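Local atomic coordinates of ureidoglycolate hydrolase (Arabidopsis thaliana, PDB entry 4PXE), a protein that hydrolyses (S)-ureidoglycolate to glyoxylate, ammonium and carbon dioxide with manganese ions as cofactor, in the last step of plant purine breakdown. Residues Ser136-Arg150 with Ser374-Ile386. Residues are numbered along the deposited sequence; the frame is centred on the assembly and turned at random.
Sequences SEEPTRFGISCLGSR and SRAYHDSLFMARI. With MN (manganese (II) ion), chain D; GLV (glyoxylic acid), chain E.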
ATOM      1  N   SER A 136       4.526   6.835  23.146  1.00 15.18           N
ATOM      2  CA  SER A 136       3.722   6.776  21.931  1.00 14.00           C
ATOM      3  C   SER A 136       2.312   6.434  22.349  1.00 15.48           C
ATOM      4  O   SER A 136       2.119   5.602  23.241  1.00 16.70           O
ATOM      5  CB  SER A 136       4.253   5.695  20.985  1.00 17.31           C
ATOM      6  OG  SER A 136       3.267   5.326  20.036  1.00 18.37           O
ATOM      7  N   GLU A 137       1.324   7.060  21.712  1.00 15.05           N
ATOM      8  CA  GLU A 137      -0.070   6.734  21.977  1.00 15.01           C
ATOM      9  C   GLU A 137      -0.753   6.186  20.726  1.00 14.24           C
ATOM     10  O   GLU A 137      -1.741   5.454  20.817  1.00 14.10           O
ATOM     11  CB  GLU A 137      -0.808   7.972  22.507  1.00 15.11           C
ATOM     12  CG  GLU A 137      -2.251   7.726  22.915  1.00 15.75           C
ATOM     13  CD  GLU A 137      -3.249   7.980  21.809  1.00 15.45           C
ATOM     14  OE1 GLU A 137      -2.878   8.520  20.737  1.00 16.97           O
ATOM     15  OE2 GLU A 137      -4.431   7.619  22.016  1.00 19.19           O
ATOM     16  N   GLU A 138      -0.249   6.562  19.553  1.00 12.32           N
ATOM     17  CA  GLU A 138      -0.875   6.142  18.296  1.00 13.91           C
ATOM     18  C   GLU A 138      -0.417   4.744  17.873  1.00 15.56           C
ATOM     19  O   GLU A 138       0.724   4.366  18.130  1.00 16.11           O
ATOM     20  CB  GLU A 138      -0.605   7.166  17.193  1.00 14.42           C
ATOM     21  CG  GLU A 138      -1.107   8.562  17.538  1.00 14.01           C
ATOM     22  CD  GLU A 138      -2.582   8.734  17.336  1.00 15.59           C
ATOM     23  OE1 GLU A 138      -3.336   7.746  17.185  1.00 14.56           O
ATOM     24  OE2 GLU A 138      -2.988   9.914  17.314  1.00 15.95           O
ATOM     25  N   PRO A 139      -1.311   3.966  17.233  1.00 14.47           N
ATOM     26  CA  PRO A 139      -1.001   2.564  16.899  1.00 14.84           C
ATOM     27  C   PRO A 139      -0.238   2.402  15.587  1.00 15.13           C
ATOM     28  O   PRO A 139      -0.068   1.273  15.122  1.00 16.64           O
ATOM     29  CB  PRO A 139      -2.392   1.935  16.765  1.00 15.89           C
ATOM     30  CG  PRO A 139      -3.240   3.051  16.249  1.00 12.84           C
ATOM     31  CD  PRO A 139      -2.733   4.284  16.993  1.00 13.03           C
ATOM     32  N   THR A 140       0.219   3.502  15.001  1.00 13.92           N
ATOM     33  CA  THR A 140       0.782   3.510  13.643  1.00 14.93           C
ATOM     34  C   THR A 140       1.877   2.478  13.367  1.00 14.72           C
ATOM     35  O   THR A 140       1.822   1.757  12.361  1.00 17.20           O
ATOM     36  CB  THR A 140       1.352   4.903  13.307  1.00 14.52           C
ATOM     37  OG1 THR A 140       0.356   5.890  13.597  1.00 13.88           O
ATOM     38  CG2 THR A 140       1.746   5.001  11.827  1.00 16.13           C
ATOM     39  N   ARG A 141       2.883   2.422  14.233  1.00 14.04           N
ATOM     40  CA  ARG A 141       4.056   1.628  13.895  1.00 14.91           C
ATOM     41  C   ARG A 141       3.882   0.133  14.146  1.00 14.29           C
ATOM     42  O   ARG A 141       4.182  -0.670  13.266  1.00 17.16           O
ATOM     43  CB  ARG A 141       5.299   2.132  14.624  1.00 16.31           C
ATOM     44  CG  ARG A 141       6.552   1.416  14.143  1.00 18.45           C
ATOM     45  CD  ARG A 141       7.834   2.183  14.442  1.00 18.18           C
ATOM     46  NE  ARG A 141       8.952   1.522  13.770  1.00 19.80           N
ATOM     47  CZ  ARG A 141      10.193   1.989  13.707  1.00 23.09           C
ATOM     48  NH1 ARG A 141      10.520   3.133  14.300  1.00 19.37           N
ATOM     49  NH2 ARG A 141      11.116   1.291  13.048  1.00 21.38           N
ATOM     50  N   PHE A 142       3.419  -0.227  15.339  1.00 16.40           N
ATOM     51  CA  PHE A 142       3.329  -1.632  15.736  1.00 16.60           C
ATOM     52  C   PHE A 142       1.898  -2.153  15.869  1.00 20.13           C
ATOM     53  O   PHE A 142       1.697  -3.312  16.230  1.00 20.68           O
ATOM     54  CB  PHE A 142       4.110  -1.875  17.036  1.00 17.47           C
ATOM     55  CG  PHE A 142       5.566  -1.510  16.941  1.00 16.95           C
ATOM     56  CD1 PHE A 142       6.435  -2.293  16.197  1.00 19.78           C
ATOM     57  CD2 PHE A 142       6.065  -0.387  17.592  1.00 18.33           C
ATOM     58  CE1 PHE A 142       7.763  -1.971  16.091  1.00 18.83           C
ATOM     59  CE2 PHE A 142       7.401  -0.052  17.492  1.00 18.26           C
ATOM     60  CZ  PHE A 142       8.258  -0.852  16.740  1.00 21.32           C
ATOM     61  N   GLY A 143       0.905  -1.314  15.578  1.00 17.47           N
ATOM     62  CA  GLY A 143      -0.486  -1.722  15.716  1.00 16.48           C
ATOM     63  C   GLY A 143      -0.978  -1.660  17.154  1.00 17.74           C
ATOM     64  O   GLY A 143      -2.102  -2.069  17.462  1.00 20.02           O
ATOM     65  N   ILE A 144      -0.125  -1.145  18.031  1.00 15.32           N
ATOM     66  CA  ILE A 144      -0.402  -1.080  19.464  1.00 16.83           C
ATOM     67  C   ILE A 144      -0.641   0.372  19.881  1.00 14.34           C
ATOM     68  O   ILE A 144       0.270   1.199  19.794  1.00 17.03           O
ATOM     69  CB  ILE A 144       0.789  -1.641  20.272  1.00 17.07           C
ATOM     70  CG1 ILE A 144       1.063  -3.099  19.880  1.00 20.43           C
ATOM     71  CG2 ILE A 144       0.530  -1.524  21.774  1.00 19.43           C
ATOM     72  CD1 ILE A 144       2.464  -3.562  20.238  1.00 21.33           C
ATOM     73  N   SER A 145      -1.864   0.682  20.313  1.00 14.13           N
ATOM     74  CA  SER A 145      -2.162   2.025  20.816  1.00 13.97           C
ATOM     75  C   SER A 145      -1.676   2.127  22.256  1.00 15.01           C
ATOM     76  O   SER A 145      -1.494   1.109  22.929  1.00 16.43           O
ATOM     77  CB  SER A 145      -3.666   2.286  20.764  1.00 16.73           C
ATOM     78  OG  SER A 145      -4.353   1.391  21.629  1.00 17.87           O
ATOM     79  N   CYS A 146      -1.463   3.351  22.721  1.00 14.49           N
ATOM     80  CA  CYS A 146      -1.113   3.589  24.121  1.00 14.96           C
ATOM     81  C   CYS A 146       0.007   2.686  24.607  1.00 17.01           C
ATOM     82  O   CYS A 146      -0.072   2.134  25.710  1.00 16.37           O
ATOM     83  CB  CYS A 146      -2.344   3.409  25.014  1.00 16.97           C
ATOM     84  SG  CYS A 146      -3.682   4.589  24.655  1.00 16.67           S
ATOM     85  N   LEU A 147       1.043   2.538  23.791  1.00 13.69           N
ATOM     86  CA  LEU A 147       2.106   1.586  24.119  1.00 16.16           C
ATOM     87  C   LEU A 147       2.736   1.924  25.473  1.00 18.41           C
ATOM     88  O   LEU A 147       2.916   1.050  26.324  1.00 18.13           O
ATOM     89  CB  LEU A 147       3.151   1.551  23.004  1.00 17.21           C
ATOM     90  CG  LEU A 147       4.210   0.446  23.088  1.00 19.60           C
ATOM     91  CD1 LEU A 147       4.641   0.015  21.687  1.00 20.73           C
ATOM     92  CD2 LEU A 147       5.413   0.906  23.903  1.00 21.43           C
ATOM     93  N   GLY A 148       3.043   3.199  25.676  1.00 14.06           N
ATOM     94  CA  GLY A 148       3.651   3.646  26.915  1.00 16.40           C
ATOM     95  C   GLY A 148       2.761   3.467  28.127  1.00 17.94           C
ATOM     96  O   GLY A 148       3.203   2.934  29.147  1.00 18.80           O
ATOM     97  N   SER A 149       1.513   3.919  28.037  1.00 15.62           N
ATOM     98  CA  SER A 149       0.625   3.889  29.192  1.00 17.07           C
ATOM     99  C   SER A 149       0.096   2.486  29.507  1.00 16.44           C
ATOM    100  O   SER A 149      -0.190   2.183  30.669  1.00 18.46           O
ATOM    101  CB  SER A 149      -0.511   4.915  29.061  1.00 15.65           C
ATOM    102  OG  SER A 149      -1.254   4.704  27.869  1.00 15.72           O
ATOM    103  N   ARG A 150      -0.032   1.632  28.490  1.00 15.26           N
ATOM    104  CA  ARG A 150      -0.404   0.239  28.749  1.00 16.09           C
ATOM    105  C   ARG A 150       0.680  -0.438  29.581  1.00 20.19           C
ATOM    106  O   ARG A 150       0.380  -1.269  30.447  1.00 20.21           O
ATOM    107  CB  ARG A 150      -0.609  -0.540  27.453  1.00 16.37           C
ATOM    108  CG  ARG A 150      -1.885  -0.225  26.687  1.00 17.03           C
ATOM    109  CD  ARG A 150      -1.890  -1.057  25.393  1.00 18.35           C
ATOM    110  NE  ARG A 150      -2.956  -0.707  24.456  1.00 16.18           N
ATOM    111  CZ  ARG A 150      -4.181  -1.215  24.493  1.00 16.03           C
ATOM    112  NH1 ARG A 150      -4.518  -2.095  25.440  1.00 16.94           N
ATOM    113  NH2 ARG A 150      -5.076  -0.845  23.586  1.00 16.00           N
ATOM    114  N   SER A 374     -15.438  11.131  26.163  1.00 13.32           N
ATOM    115  CA  SER A 374     -14.481  11.081  25.065  1.00 13.25           C
ATOM    116  C   SER A 374     -14.816   9.910  24.149  1.00 13.76           C
ATOM    117  O   SER A 374     -15.018   8.784  24.610  1.00 15.00           O
ATOM    118  CB  SER A 374     -13.061  10.931  25.595  1.00 13.60           C
ATOM    119  OG  SER A 374     -12.127  10.901  24.526  1.00 13.82           O
ATOM    120  N   ARG A 375     -14.872  10.190  22.851  1.00 13.14           N
ATOM    121  CA  ARG A 375     -15.075   9.150  21.837  1.00 14.31           C
ATOM    122  C   ARG A 375     -13.729   8.549  21.434  1.00 15.02           C
ATOM    123  O   ARG A 375     -13.590   7.327  21.265  1.00 14.34           O
ATOM    124  CB  ARG A 375     -15.811   9.726  20.628  1.00 13.46           C
ATOM    125  CG  ARG A 375     -17.184  10.306  20.969  1.00 14.13           C
ATOM    126  CD  ARG A 375     -17.970  10.613  19.711  1.00 15.04           C
ATOM    127  NE  ARG A 375     -19.241  11.276  20.005  1.00 15.46           N
ATOM    128  CZ  ARG A 375     -20.332  10.652  20.443  1.00 18.04           C
ATOM    129  NH1 ARG A 375     -20.319   9.341  20.653  1.00 18.61           N
ATOM    130  NH2 ARG A 375     -21.443  11.342  20.669  1.00 19.45           N
ATOM    131  N   ALA A 376     -12.744   9.417  21.254  1.00 13.42           N
ATOM    132  CA  ALA A 376     -11.364   8.994  21.080  1.00 12.88           C
ATOM    133  C   ALA A 376     -10.885   8.275  22.330  1.00 13.18           C
ATOM    134  O   ALA A 376     -11.411   8.491  23.426  1.00 13.98           O
ATOM    135  CB  ALA A 376     -10.483  10.205  20.803  1.00 13.44           C
ATOM    136  N   TYR A 377      -9.882   7.415  22.181  1.00 13.75           N
ATOM    137  CA  TYR A 377      -9.181   6.924  23.367  1.00 13.92           C
ATOM    138  C   TYR A 377      -7.949   7.788  23.610  1.00 13.59           C
ATOM    139  O   TYR A 377      -7.580   8.627  22.769  1.00 13.75           O
ATOM    140  CB  TYR A 377      -8.838   5.417  23.271  1.00 14.72           C
ATOM    141  CG  TYR A 377      -8.047   5.033  22.033  1.00 14.94           C
ATOM    142  CD1 TYR A 377      -8.668   4.449  20.921  1.00 12.82           C
ATOM    143  CD2 TYR A 377      -6.675   5.261  21.972  1.00 13.10           C
ATOM    144  CE1 TYR A 377      -7.931   4.111  19.777  1.00 14.76           C
ATOM    145  CE2 TYR A 377      -5.937   4.931  20.849  1.00 16.03           C
ATOM    146  CZ  TYR A 377      -6.560   4.352  19.763  1.00 14.84           C
ATOM    147  OH  TYR A 377      -5.816   4.036  18.644  1.00 16.09           O
ATOM    148  N   HIS A 378      -7.338   7.615  24.778  1.00 13.82           N
ATOM    149  CA  HIS A 378      -6.232   8.450  25.225  1.00 13.32           C
ATOM    150  C   HIS A 378      -5.405   7.653  26.210  1.00 13.96           C
ATOM    151  O   HIS A 378      -5.873   6.651  26.738  1.00 14.01           O
ATOM    152  CB  HIS A 378      -6.756   9.679  25.970  1.00 13.92           C
ATOM    153  CG  HIS A 378      -7.688  10.533  25.172  1.00 12.23           C
ATOM    154  ND1 HIS A 378      -7.248  11.467  24.256  1.00 13.46           N
ATOM    155  CD2 HIS A 378      -9.038  10.622  25.179  1.00 11.58           C
ATOM    156  CE1 HIS A 378      -8.289  12.086  23.732  1.00 13.97           C
ATOM    157  NE2 HIS A 378      -9.387  11.594  24.277  1.00 12.45           N
ATOM    158  N   ASP A 379      -4.206   8.130  26.511  1.00 13.83           N
ATOM    159  CA  ASP A 379      -3.422   7.556  27.603  1.00 15.07           C
ATOM    160  C   ASP A 379      -4.175   7.536  28.935  1.00 14.82           C
ATOM    161  O   ASP A 379      -3.956   6.649  29.758  1.00 15.60           O
ATOM    162  CB  ASP A 379      -2.091   8.295  27.735  1.00 13.98           C
ATOM    163  CG  ASP A 379      -1.196   8.053  26.529  1.00 15.45           C
ATOM    164  OD1 ASP A 379      -0.851   6.875  26.315  1.00 17.69           O
ATOM    165  OD2 ASP A 379      -0.856   9.008  25.792  1.00 15.99           O
ATOM    166  N   SER A 380      -5.068   8.502  29.132  1.00 13.09           N
ATOM    167  CA  SER A 380      -5.935   8.542  30.310  1.00 14.13           C
ATOM    168  C   SER A 380      -6.706   7.234  30.512  1.00 15.50           C
ATOM    169  O   SER A 380      -7.003   6.857  31.646  1.00 15.50           O
ATOM    170  CB  SER A 380      -6.918   9.712  30.190  1.00 14.02           C
ATOM    171  OG  SER A 380      -6.260  10.960  30.332  1.00 16.15           O
ATOM    172  N   LEU A 381      -7.029   6.539  29.423  1.00 13.73           N
ATOM    173  CA  LEU A 381      -7.802   5.301  29.515  1.00 15.37           C
ATOM    174  C   LEU A 381      -7.052   4.268  30.356  1.00 18.52           C
ATOM    175  O   LEU A 381      -7.655   3.539  31.155  1.00 17.61           O
ATOM    176  CB  LEU A 381      -8.079   4.742  28.113  1.00 15.43           C
ATOM    177  CG  LEU A 381      -8.850   3.423  28.034  1.00 16.56           C
ATOM    178  CD1 LEU A 381     -10.209   3.572  28.670  1.00 18.76           C
ATOM    179  CD2 LEU A 381      -8.992   3.001  26.588  1.00 15.13           C
ATOM    180  N   PHE A 382      -5.734   4.223  30.193  1.00 14.13           N
ATOM    181  CA  PHE A 382      -4.913   3.247  30.912  1.00 16.94           C
ATOM    182  C   PHE A 382      -4.347   3.772  32.228  1.00 18.25           C
ATOM    183  O   PHE A 382      -4.186   3.010  33.196  1.00 19.09           O
ATOM    184  CB  PHE A 382      -3.849   2.676  29.980  1.00 16.70           C
ATOM    185  CG  PHE A 382      -4.455   1.962  28.816  1.00 15.98           C
ATOM    186  CD1 PHE A 382      -4.931   0.668  28.968  1.00 18.87           C
ATOM    187  CD2 PHE A 382      -4.660   2.612  27.610  1.00 15.57           C
ATOM    188  CE1 PHE A 382      -5.551   0.021  27.923  1.00 19.44           C
ATOM    189  CE2 PHE A 382      -5.286   1.972  26.562  1.00 16.74           C
ATOM    190  CZ  PHE A 382      -5.731   0.677  26.714  1.00 17.64           C
ATOM    191  N   MET A 383      -4.078   5.075  32.287  1.00 15.41           N
ATOM    192  CA  MET A 383      -3.676   5.699  33.546  1.00 15.29           C
ATOM    193  C   MET A 383      -4.753   5.526  34.612  1.00 17.23           C
ATOM    194  O   MET A 383      -4.441   5.467  35.802  1.00 17.71           O
ATOM    195  CB  MET A 383      -3.342   7.187  33.342  1.00 16.09           C
ATOM    196  CG  MET A 383      -2.077   7.434  32.528  1.00 17.08           C
ATOM    197  SD  MET A 383      -0.601   6.614  33.190  1.00 19.91           S
ATOM    198  CE  MET A 383      -0.278   7.627  34.635  1.00 21.96           C
ATOM    199  N   ALA A 384      -6.009   5.437  34.182  1.00 17.52           N
ATOM    200  CA  ALA A 384      -7.143   5.218  35.083  1.00 17.98           C
ATOM    201  C   ALA A 384      -7.026   3.911  35.869  1.00 22.58           C
ATOM    202  O   ALA A 384      -7.662   3.745  36.914  1.00 20.90           O
ATOM    203  CB  ALA A 384      -8.455   5.249  34.314  1.00 19.23           C
ATOM    204  N   ARG A 385      -6.223   2.982  35.361  1.00 20.14           N
ATOM    205  CA  ARG A 385      -6.005   1.716  36.055  1.00 21.49           C
ATOM    206  C   ARG A 385      -5.012   1.851  37.214  1.00 24.73           C
ATOM    207  O   ARG A 385      -4.934   0.971  38.078  1.00 24.71           O
ATOM    208  CB  ARG A 385      -5.523   0.656  35.059  1.00 20.02           C
ATOM    209  CG  ARG A 385      -6.481   0.430  33.918  1.00 20.33           C
ATOM    210  CD  ARG A 385      -5.985  -0.668  33.003  1.00 22.16           C
ATOM    211  NE  ARG A 385      -6.902  -0.876  31.896  1.00 18.65           N
ATOM    212  CZ  ARG A 385      -6.836  -1.915  31.070  1.00 20.82           C
ATOM    213  NH1 ARG A 385      -5.887  -2.827  31.237  1.00 23.62           N
ATOM    214  NH2 ARG A 385      -7.717  -2.040  30.090  1.00 20.65           N
ATOM    215  N   ILE A 386      -4.270   2.958  37.227  1.00 21.03           N
ATOM    216  CA  ILE A 386      -3.167   3.204  38.157  1.00 22.11           C
ATOM    217  C   ILE A 386      -3.548   4.263  39.189  1.00 23.27           C
ATOM    218  O   ILE A 386      -3.107   4.222  40.341  1.00 23.71           O
ATOM    219  CB  ILE A 386      -1.909   3.712  37.394  1.00 28.57           C
ATOM    220  CG1 ILE A 386      -1.331   2.607  36.523  1.00 31.37           C
ATOM    221  CG2 ILE A 386      -0.832   4.212  38.359  1.00 32.89           C
ATOM    222  CD1 ILE A 386      -1.004   1.347  37.311  1.00 36.21           C
TER
HETATM  223 MN    MN D 502      -4.941  10.707  17.779  1.00 26.38          MN
HETATM  224  C1  GLV E 503      -6.228   7.801  19.106  1.00 15.82           C
HETATM  225  O1  GLV E 503      -6.178   8.354  20.376  1.00 16.76           O
HETATM  226  C2  GLV E 503      -7.594   7.408  18.665  1.00 13.91           C
HETATM  227  O2  GLV E 503      -8.577   7.609  19.451  1.00 13.73           O
HETATM  228  O3  GLV E 503      -7.760   6.888  17.523  1.00 14.59           O
HETATM  229  O   HOH W   1       1.295   5.709  25.772  1.00 14.59           O
HETATM  230  O   HOH W   2      -4.370  10.465  19.829  1.00 17.49           O
HETATM  231  O   HOH W   3      -6.676  10.892  18.329  1.00 17.62           O
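Arg150 lies across the Phe382 ring: its CG sits 3.7 Å from the ring centroid, 4° off the normal, a CH-pi contact over the face, while CZ of Phe382 meets one face of the guanidinium, the two planes 45° apart. Two side-on bonds fix the guanidinium's rotation, since Arg150 NE donates to Ser145 O at 2.8 Å and Arg150 NH2 to Ser145 OG at 3.1 Å, both acceptors in its plane; Asp345 adds a salt bridge. With Arg150 replaced by an alanine, this face of Phe382 would probably lose its cover, Ser145 O and OG both bonds, and Asp345 its charged partner. At the ring's edge comes Cys146 SG, 4.7 Å from the centroid of Phe382. With its chi1 at 57°, between backbone N and carbonyl carbon, Ser149 OG faces Asp379 and donates to the anti lone pair of Asp379 OD1 at 2.7 Å. A water extends this link, donating to Asp379 OD1 and Ser136 O and accepting from Ser149 N. Asp379 OD2 packs against CG of Glu137, whose carboxylate brings OE2 within 2.5 Å of glyoxylate O1. Glyoxylate lies over one face of the Tyr377 ring, and Tyr377 N donates to its O2 at 3.0 Å. Glu138 OE2 binds manganese with Asp103 and His402, and Asn294 of the second subunit reaches both Glu138 and the glyoxylate. Loops converging on glyoxylate beside manganese, joined by a metal-bound water, form this dimeric M20-family amidohydrolase's active site.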